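Local coordinates for protein JamJ (Lyngbya majuscula, PDB 5DOZ) that acts as the NADPH-binding enoyl reductase of a polyketide synthase and probably forms a cyclopropane ring on its carrier-protein-bound substrate, at residues Asp224-Ser229 with Leu240-Leu245; Leu11-Tyr16 with Thr69-Leu74; Ala125-Ile130 with Gln297-Lys302. One frame throughout, in Å; residues are numbered along the deposited sequence.

Interaction 1. Residues Asp224-Ser229 with Leu240-Leu245; sequences DVIFNS and LDVLAL. With NDP (NADPH dihydro-nicotinamide-adenine-dinucleotide phosphate), chain E.
Leu243, which packs its CD1 methyl against Ile226, is held by its own backbone: Leu243 N donates to Leu240 O at 3.2 Å, an i+3 bond. Its carbonyl and that of Ala244 both accept from the guanidinium of Arg267, so this part of the chain is fixed from outside the contact. The apolar meeting centres on Ile226, whose CG1 lies 3.7 Å from Leu243 CD1. With chi2 at 174° that branch continues outward, and Ile226 CD1 ends 3.7 Å from Val242 CG2, the two side chains crossing at about a right angle. Asp224 sets out away from 240-245 but its end returns, and its OD1 comes to 3.8 Å from Ala244 CB; the other carboxylate oxygen, OD2, accepts a weak hydrogen bond from Arg157 N. At the far end Ser229 leaves this packing and faces the cofactor, its CB 3.7 Å from NADPH atom C4D. The topology is a Rossmann beta-alpha-beta crossover: strand 223-228 leads through helix 235-242 to the parallel neighbour 247-251. Since no hydrogen bond links the two segments, dispersion between buried branched side chains joins them, while the directional bonds are made elsewhere, by strand 223-228 to its sheet neighbours and by Arg267 to the carbonyls of Leu243 and Ala244.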
# COMPACT_ATOMS: atom_id res chain seq x y z
N ASP A 224 10.39 -2.05 -19.74
CA ASP A 224 9.74 -0.78 -20.06
C ASP A 224 9.24 -0.07 -18.80
O ASP A 224 9.11 1.15 -18.78
CB ASP A 224 8.59 -1.02 -21.04
CG ASP A 224 9.05 -1.72 -22.30
OD1 ASP A 224 9.80 -1.09 -23.09
OD2 ASP A 224 8.67 -2.89 -22.50
N VAL A 225 8.95 -0.85 -17.76
CA VAL A 225 8.38 -0.32 -16.53
C VAL A 225 9.04 -0.97 -15.30
O VAL A 225 9.19 -2.19 -15.25
CB VAL A 225 6.85 -0.54 -16.46
CG1 VAL A 225 6.27 0.04 -15.18
CG2 VAL A 225 6.16 0.07 -17.68
N ILE A 226 9.43 -0.14 -14.33
CA ILE A 226 9.81 -0.63 -13.00
C ILE A 226 8.81 -0.11 -11.96
O ILE A 226 8.49 1.08 -11.94
CB ILE A 226 11.24 -0.22 -12.60
CG1 ILE A 226 12.26 -0.76 -13.60
CG2 ILE A 226 11.58 -0.74 -11.21
CD1 ILE A 226 13.68 -0.29 -13.36
N PHE A 227 8.34 -1.02 -11.11
CA PHE A 227 7.52 -0.68 -9.96
C PHE A 227 8.40 -0.90 -8.73
O PHE A 227 8.61 -2.04 -8.31
CB PHE A 227 6.27 -1.57 -9.94
CG PHE A 227 5.31 -1.27 -8.82
CD1 PHE A 227 4.37 -0.25 -8.94
CD2 PHE A 227 5.31 -2.04 -7.66
CE1 PHE A 227 3.47 0.01 -7.91
CE2 PHE A 227 4.42 -1.78 -6.63
CZ PHE A 227 3.50 -0.75 -6.76
N ASN A 228 8.94 0.19 -8.19
CA ASN A 228 10.02 0.09 -7.20
C ASN A 228 9.74 0.71 -5.84
O ASN A 228 9.10 1.76 -5.74
CB ASN A 228 11.31 0.68 -7.76
CG ASN A 228 12.42 0.72 -6.72
OD1 ASN A 228 12.74 -0.30 -6.11
ND2 ASN A 228 12.99 1.90 -6.49
N SER A 229 10.26 0.07 -4.79
CA SER A 229 10.23 0.63 -3.44
C SER A 229 11.57 0.47 -2.69
O SER A 229 11.63 0.72 -1.48
CB SER A 229 9.08 0.02 -2.63
OG SER A 229 9.41 -1.26 -2.11
N LEU A 240 17.85 1.95 -12.99
CA LEU A 240 18.03 2.72 -14.22
C LEU A 240 18.67 1.89 -15.33
O LEU A 240 18.28 2.00 -16.49
CB LEU A 240 18.84 4.00 -13.97
CG LEU A 240 18.32 5.06 -13.00
CD1 LEU A 240 19.25 6.25 -12.99
CD2 LEU A 240 16.90 5.50 -13.34
N ASP A 241 19.65 1.06 -14.97
CA ASP A 241 20.35 0.21 -15.94
C ASP A 241 19.43 -0.79 -16.65
O ASP A 241 19.60 -1.05 -17.85
CB ASP A 241 21.51 -0.55 -15.28
CG ASP A 241 22.58 0.37 -14.72
OD1 ASP A 241 22.48 1.61 -14.91
OD2 ASP A 241 23.53 -0.14 -14.09
N VAL A 242 18.46 -1.34 -15.92
CA VAL A 242 17.54 -2.32 -16.50
C VAL A 242 16.34 -1.68 -17.19
O VAL A 242 15.54 -2.36 -17.83
CB VAL A 242 17.05 -3.38 -15.46
CG1 VAL A 242 18.21 -4.24 -15.01
CG2 VAL A 242 16.37 -2.72 -14.27
N LEU A 243 16.21 -0.36 -17.05
CA LEU A 243 15.11 0.37 -17.64
C LEU A 243 15.38 0.62 -19.13
O LEU A 243 16.44 1.15 -19.50
CB LEU A 243 14.91 1.69 -16.88
CG LEU A 243 13.55 2.39 -16.75
CD1 LEU A 243 12.38 1.42 -16.57
CD2 LEU A 243 13.61 3.36 -15.59
N ALA A 244 14.44 0.22 -19.98
CA ALA A 244 14.55 0.36 -21.43
C ALA A 244 14.56 1.82 -21.86
O ALA A 244 14.39 2.73 -21.04
CB ALA A 244 13.41 -0.39 -22.12
N LEU A 245 14.78 2.05 -23.16
CA LEU A 245 14.72 3.40 -23.70
C LEU A 245 13.28 3.91 -23.59
O LEU A 245 12.34 3.22 -24.01
CB LEU A 245 15.23 3.45 -25.14
CG LEU A 245 15.47 4.84 -25.76
CD1 LEU A 245 16.65 5.54 -25.09
CD2 LEU A 245 15.69 4.74 -27.27
PA NDP E . 5.61 -4.68 2.96
O1A NDP E . 6.23 -4.61 4.34
O2A NDP E . 4.47 -5.62 2.69
O5B NDP E . 6.77 -5.06 1.91
C5B NDP E . 8.15 -4.94 2.22
C4B NDP E . 8.88 -5.98 1.39
O4B NDP E . 10.22 -5.53 1.14
C3B NDP E . 9.01 -7.33 2.09
O3B NDP E . 7.97 -8.24 1.71
C2B NDP E . 10.33 -7.86 1.58
O2B NDP E . 10.07 -8.71 0.48
C1B NDP E . 11.08 -6.65 1.05
N9A NDP E . 12.30 -6.39 1.84
C8A NDP E . 12.41 -6.40 3.18
N7A NDP E . 13.67 -6.11 3.56
C5A NDP E . 14.39 -5.90 2.44
C6A NDP E . 15.79 -5.54 2.11
N6A NDP E . 16.70 -5.34 3.09
N1A NDP E . 16.13 -5.42 0.80
C2A NDP E . 15.23 -5.60 -0.19
N3A NDP E . 13.95 -5.93 0.04
C4A NDP E . 13.48 -6.08 1.31
O3 NDP E . 5.24 -3.19 2.49
PN NDP E . 4.24 -2.77 1.30
O1N NDP E . 4.28 -3.79 0.20
O2N NDP E . 2.92 -2.38 1.90
O5D NDP E . 4.92 -1.43 0.73
C5D NDP E . 6.27 -1.41 0.23
C4D NDP E . 6.85 -0.00 0.30
O4D NDP E . 6.00 0.94 -0.37
C3D NDP E . 6.98 0.50 1.72
O3D NDP E . 8.20 1.24 1.80
C2D NDP E . 5.79 1.42 1.91
O2D NDP E . 5.98 2.43 2.91
C1D NDP E . 5.61 1.99 0.51
N1N NDP E . 4.23 2.39 0.23
C2N NDP E . 4.03 3.58 -0.34
C3N NDP E . 2.80 3.93 -0.89
C7N NDP E . 2.68 5.16 -1.74
O7N NDP E . 1.62 5.76 -1.84
N7N NDP E . 3.76 5.59 -2.39
C4N NDP E . 1.56 3.14 -0.52
C5N NDP E . 1.93 1.82 -0.00
C6N NDP E . 3.22 1.53 0.43
P2B NDP E . 11.12 -9.83 0.04
O1X NDP E . 11.32 -10.69 1.26
O2X NDP E . 10.40 -10.49 -1.10
O3X NDP E . 12.35 -9.05 -0.38

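Interaction 2. Residues Leu11-Tyr16 with Thr69-Leu74; sequences LKIASY and TSVDHL
Lys12 and the backbone of residues 72-74 make the polar part of this contact: Lys12 NZ donates to Asp72 O at 2.7 Å and also to Leu74 O at 2.9 Å. It joins the end of strand 9-13, half of a two-stranded antiparallel hairpin, to the short 3-10 turn 71-73 in the loop before strand 79-87, within the GroES-like region. The ammonium sits above both carbonyl planes, 54° out of that of Asp72, so neither bond follows a lone pair. Bends at chi2 and chi3 (the latter -80°) bring the lysine across from the strand so that NZ meets both carbonyls. Both acceptors lie towards the turn's C-terminal end, where the carbonyl dipoles would probably help to hold a positive charge. A water also lies 2.9 Å from Leu74 O and probably donates to it; its link to Ile13 N is too short to be sound and stays doubtful. The turn itself is braced by i+3 backbone bonds, His73 N to Ser70 O and Leu74 N to Val71 O. Outside this polar centre, Val71 projects towards the strand and wedges between Ile13, Ala14 and Tyr16. Its CG1 lies 3.4 Å from Ala14 O, while CG2, anti to the backbone N of Val71, fits tightly against Ile13 CG2 at 3.5 Å. That same methyl makes a CH-pi contact with the Tyr16 ring, 3.6 Å from the centroid and 9° off the normal. Leu74 reaches the ring differently, at its edge: its CD2 methyl lies close to the ring plane, 3.5 Å from Tyr16 CE1.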
# COMPACT_ATOMS: atom_id res chain seq x y z
N LEU A 11 -5.17 2.73 19.32
CA LEU A 11 -3.77 2.33 19.45
C LEU A 11 -2.87 3.54 19.59
O LEU A 11 -2.92 4.48 18.77
CB LEU A 11 -3.33 1.45 18.27
CG LEU A 11 -1.98 0.75 18.38
CD1 LEU A 11 -1.99 -0.31 19.49
CD2 LEU A 11 -1.60 0.14 17.04
N LYS A 12 -2.05 3.53 20.64
CA LYS A 12 -1.16 4.63 20.96
C LYS A 12 0.21 4.10 21.38
O LYS A 12 0.36 2.92 21.72
CB LYS A 12 -1.75 5.51 22.08
CG LYS A 12 -3.13 6.10 21.80
CD LYS A 12 -3.10 7.18 20.72
CE LYS A 12 -2.62 8.52 21.26
NZ LYS A 12 -2.36 9.47 20.15
N ILE A 13 1.20 4.98 21.37
CA ILE A 13 2.53 4.64 21.88
C ILE A 13 3.02 5.81 22.73
O ILE A 13 2.97 6.96 22.30
CB ILE A 13 3.49 4.22 20.72
CG1 ILE A 13 4.61 3.32 21.24
CG2 ILE A 13 4.02 5.43 19.95
CD1 ILE A 13 5.23 2.44 20.17
N ALA A 14 3.46 5.52 23.95
CA ALA A 14 3.83 6.58 24.90
C ALA A 14 5.24 7.13 24.67
O ALA A 14 5.62 8.15 25.24
CB ALA A 14 3.68 6.09 26.34
N SER A 15 6.01 6.43 23.83
CA SER A 15 7.34 6.87 23.41
C SER A 15 7.79 6.07 22.18
O SER A 15 7.42 4.91 22.02
CB SER A 15 8.36 6.71 24.54
OG SER A 15 8.49 5.35 24.91
N TYR A 16 8.60 6.70 21.34
CA TYR A 16 9.11 6.10 20.10
C TYR A 16 10.16 5.01 20.33
O TYR A 16 10.72 4.89 21.43
CB TYR A 16 9.71 7.20 19.22
CG TYR A 16 8.71 8.21 18.70
CD1 TYR A 16 7.70 7.81 17.82
CD2 TYR A 16 8.78 9.55 19.06
CE1 TYR A 16 6.79 8.73 17.32
CE2 TYR A 16 7.86 10.48 18.56
CZ TYR A 16 6.87 10.05 17.69
OH TYR A 16 5.94 10.94 17.18
N THR A 69 3.35 16.86 16.65
CA THR A 69 4.48 17.48 17.35
C THR A 69 5.10 16.52 18.36
O THR A 69 6.32 16.52 18.57
CB THR A 69 4.08 18.78 18.08
OG1 THR A 69 3.03 18.51 19.01
CG2 THR A 69 3.62 19.84 17.08
N SER A 70 4.26 15.71 19.00
CA SER A 70 4.72 14.76 20.00
C SER A 70 4.20 13.36 19.69
O SER A 70 3.31 13.18 18.86
CB SER A 70 4.25 15.19 21.39
OG SER A 70 2.89 14.83 21.61
N VAL A 71 4.77 12.38 20.39
CA VAL A 71 4.37 10.98 20.28
C VAL A 71 2.91 10.77 20.72
O VAL A 71 2.22 9.88 20.22
CB VAL A 71 5.34 10.07 21.09
CG1 VAL A 71 5.16 10.25 22.60
CG2 VAL A 71 5.19 8.62 20.68
N ASP A 72 2.45 11.63 21.64
CA ASP A 72 1.09 11.58 22.17
C ASP A 72 0.03 11.89 21.12
O ASP A 72 -1.15 11.58 21.32
CB ASP A 72 0.95 12.58 23.33
CG ASP A 72 1.99 12.36 24.42
OD1 ASP A 72 2.43 11.21 24.62
OD2 ASP A 72 2.38 13.35 25.07
N HIS A 73 0.45 12.50 20.02
CA HIS A 73 -0.47 12.86 18.93
C HIS A 73 -0.47 11.83 17.80
O HIS A 73 -1.23 11.95 16.84
CB HIS A 73 -0.14 14.26 18.40
CG HIS A 73 -0.08 15.31 19.46
ND1 HIS A 73 1.01 16.14 19.62
CD2 HIS A 73 -0.96 15.65 20.43
CE1 HIS A 73 0.79 16.96 20.63
NE2 HIS A 73 -0.39 16.68 21.15
N LEU A 74 0.39 10.82 17.92
CA LEU A 74 0.52 9.79 16.88
C LEU A 74 -0.59 8.75 16.98
O LEU A 74 -0.86 8.19 18.06
CB LEU A 74 1.91 9.14 16.92
CG LEU A 74 2.34 8.20 15.77
CD1 LEU A 74 2.39 8.92 14.42
CD2 LEU A 74 3.68 7.56 16.08
O HOH W 1 1.01 7.17 20.08

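Interaction 3. Residues Ala125-Ile130 with Gln297-Lys302; sequences ANLKLI and QCFENK
Asn126 meets Phe299 at the surface of the protein, and its side chain can be traced outward from CB, which points towards the helix end. With chi1 at 65°, CG sits between the backbone N and the carbonyl carbon of Asn126, which brings CG of Asn126 to 4.1 Å from Phe299 O. There the two branches part. OD1 passes alongside the backbone, 4.0 Å from Glu300 CA, whereas ND2 donates a weak hydrogen bond to Phe299 O at 3.4 Å, with an N-H...O angle of 152°. The nitrogen also lies 3.9 Å from Lys302 CE; the lysine, extended beyond CG, runs past the asparagine in the opposite direction. Phe299 O therefore collects two weak donors, Asn126 ND2 and the backbone Lys302 N at 3.3 Å. Beside the amide contact lies a thin apolar one: Leu127 CD1 approaches Phe299 CD1 no closer than 4.5 Å. The Phe299 ring is buried and also packs edge-to-face with Phe139 of helix 136-149. Together these contacts join the loop before helix 129-132 to the C-terminal end of helix 296-300. That end is a Schellman motif: Lys302, with a phi of 51°, is the C-prime residue, its N facing Phe299 O while the following backbone N bonds to Cys298 O, and Asn126 adds an outside donor to one of the motif's own acceptors.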
# COMPACT_ATOMS: atom_id res chain seq x y z
N ALA A 125 -19.51 -7.13 -2.58
CA ALA A 125 -20.42 -7.95 -1.77
C ALA A 125 -20.08 -9.44 -1.76
O ALA A 125 -20.40 -10.14 -0.80
CB ALA A 125 -21.86 -7.74 -2.22
N ASN A 126 -19.43 -9.91 -2.83
CA ASN A 126 -19.02 -11.32 -2.93
C ASN A 126 -17.81 -11.67 -2.06
O ASN A 126 -17.47 -12.85 -1.93
CB ASN A 126 -18.76 -11.69 -4.39
CG ASN A 126 -17.59 -10.94 -4.98
OD1 ASN A 126 -17.58 -9.70 -5.00
ND2 ASN A 126 -16.59 -11.67 -5.45
N LEU A 127 -17.16 -10.66 -1.48
CA LEU A 127 -15.98 -10.88 -0.63
C LEU A 127 -16.31 -10.82 0.86
O LEU A 127 -17.29 -10.20 1.26
CB LEU A 127 -14.89 -9.85 -0.94
CG LEU A 127 -14.19 -9.91 -2.30
CD1 LEU A 127 -13.29 -8.70 -2.47
CD2 LEU A 127 -13.39 -11.19 -2.47
N LYS A 128 -15.47 -11.48 1.66
CA LYS A 128 -15.54 -11.38 3.12
C LYS A 128 -14.86 -10.09 3.56
O LYS A 128 -13.96 -9.60 2.87
CB LYS A 128 -14.85 -12.57 3.78
CG LYS A 128 -15.57 -13.91 3.63
CD LYS A 128 -14.83 -15.00 4.40
CE LYS A 128 -15.63 -16.29 4.46
NZ LYS A 128 -15.56 -17.06 3.18
N LEU A 129 -15.27 -9.56 4.71
CA LEU A 129 -14.67 -8.34 5.26
C LEU A 129 -13.15 -8.44 5.29
O LEU A 129 -12.46 -7.52 4.85
CB LEU A 129 -15.19 -8.06 6.68
CG LEU A 129 -16.61 -7.55 6.92
CD1 LEU A 129 -16.87 -7.39 8.41
CD2 LEU A 129 -16.90 -6.24 6.20
N ILE A 130 -12.67 -9.57 5.79
CA ILE A 130 -11.24 -9.81 5.98
C ILE A 130 -10.48 -9.88 4.65
O ILE A 130 -9.36 -9.37 4.54
CB ILE A 130 -11.01 -11.05 6.90
CG1 ILE A 130 -9.59 -11.06 7.46
CG2 ILE A 130 -11.40 -12.36 6.22
CD1 ILE A 130 -9.46 -10.27 8.75
N GLN A 297 -15.29 -4.02 -10.66
CA GLN A 297 -15.86 -5.01 -11.57
C GLN A 297 -14.94 -6.21 -11.76
O GLN A 297 -15.41 -7.33 -11.92
CB GLN A 297 -16.22 -4.36 -12.92
CG GLN A 297 -17.38 -3.38 -12.83
CD GLN A 297 -17.37 -2.31 -13.91
OE1 GLN A 297 -16.46 -2.25 -14.74
NE2 GLN A 297 -18.40 -1.47 -13.91
N CYS A 298 -13.63 -5.97 -11.72
CA CYS A 298 -12.63 -7.05 -11.76
C CYS A 298 -12.75 -7.99 -10.55
O CYS A 298 -12.67 -9.22 -10.70
CB CYS A 298 -11.21 -6.48 -11.85
SG CYS A 298 -11.00 -5.03 -12.93
N PHE A 299 -12.95 -7.42 -9.37
CA PHE A 299 -13.15 -8.20 -8.14
C PHE A 299 -14.51 -8.89 -8.13
O PHE A 299 -14.65 -10.01 -7.62
CB PHE A 299 -12.97 -7.34 -6.88
CG PHE A 299 -11.54 -6.96 -6.58
CD1 PHE A 299 -10.66 -7.89 -6.03
CD2 PHE A 299 -11.07 -5.68 -6.85
CE1 PHE A 299 -9.34 -7.55 -5.76
CE2 PHE A 299 -9.75 -5.33 -6.58
CZ PHE A 299 -8.89 -6.27 -6.03
N GLU A 300 -15.50 -8.23 -8.72
CA GLU A 300 -16.85 -8.79 -8.87
C GLU A 300 -16.85 -10.02 -9.79
O GLU A 300 -17.48 -11.03 -9.47
CB GLU A 300 -17.82 -7.73 -9.39
CG GLU A 300 -18.33 -6.78 -8.31
CD GLU A 300 -19.17 -5.63 -8.85
OE1 GLU A 300 -19.43 -5.58 -10.06
OE2 GLU A 300 -19.56 -4.76 -8.04
N ASN A 301 -16.13 -9.92 -10.90
CA ASN A 301 -16.04 -11.01 -11.87
C ASN A 301 -14.92 -12.00 -11.55
O ASN A 301 -14.58 -12.85 -12.38
CB ASN A 301 -15.88 -10.44 -13.28
CG ASN A 301 -16.95 -9.42 -13.64
OD1 ASN A 301 -17.91 -9.21 -12.89
ND2 ASN A 301 -16.79 -8.78 -14.79
N LYS A 302 -14.35 -11.87 -10.35
CA LYS A 302 -13.25 -12.70 -9.84
C LYS A 302 -12.06 -12.82 -10.79
O LYS A 302 -11.44 -13.88 -10.92
CB LYS A 302 -13.76 -14.08 -9.39
CG LYS A 302 -14.60 -14.05 -8.12
CD LYS A 302 -14.99 -15.44 -7.65
CE LYS A 302 -15.53 -15.39 -6.23
NZ LYS A 302 -15.94 -16.72 -5.70

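Overall arrangement
The three contacts lie apart, with centres 32 to 38 Å from one another and no atoms touching; interactions 1 and 2 stand on opposite sides of the chain's centre. Interaction 1 is buried and belongs to the parallel nucleotide-binding sheet, reaching the cofactor through the residue that follows its strand. Interaction 2 is partly buried and pairs a lysine-carbonyl network with an aromatic and aliphatic cluster; it covers the largest area, 414 Å². Interaction 3 is a surface contact of 183 Å², resting on a weak hydrogen bond from a side-chain amide. In sequence, interaction 2 closes first, while interaction 1 is nested inside the long loop closed by interaction 3. No two share a helix or strand.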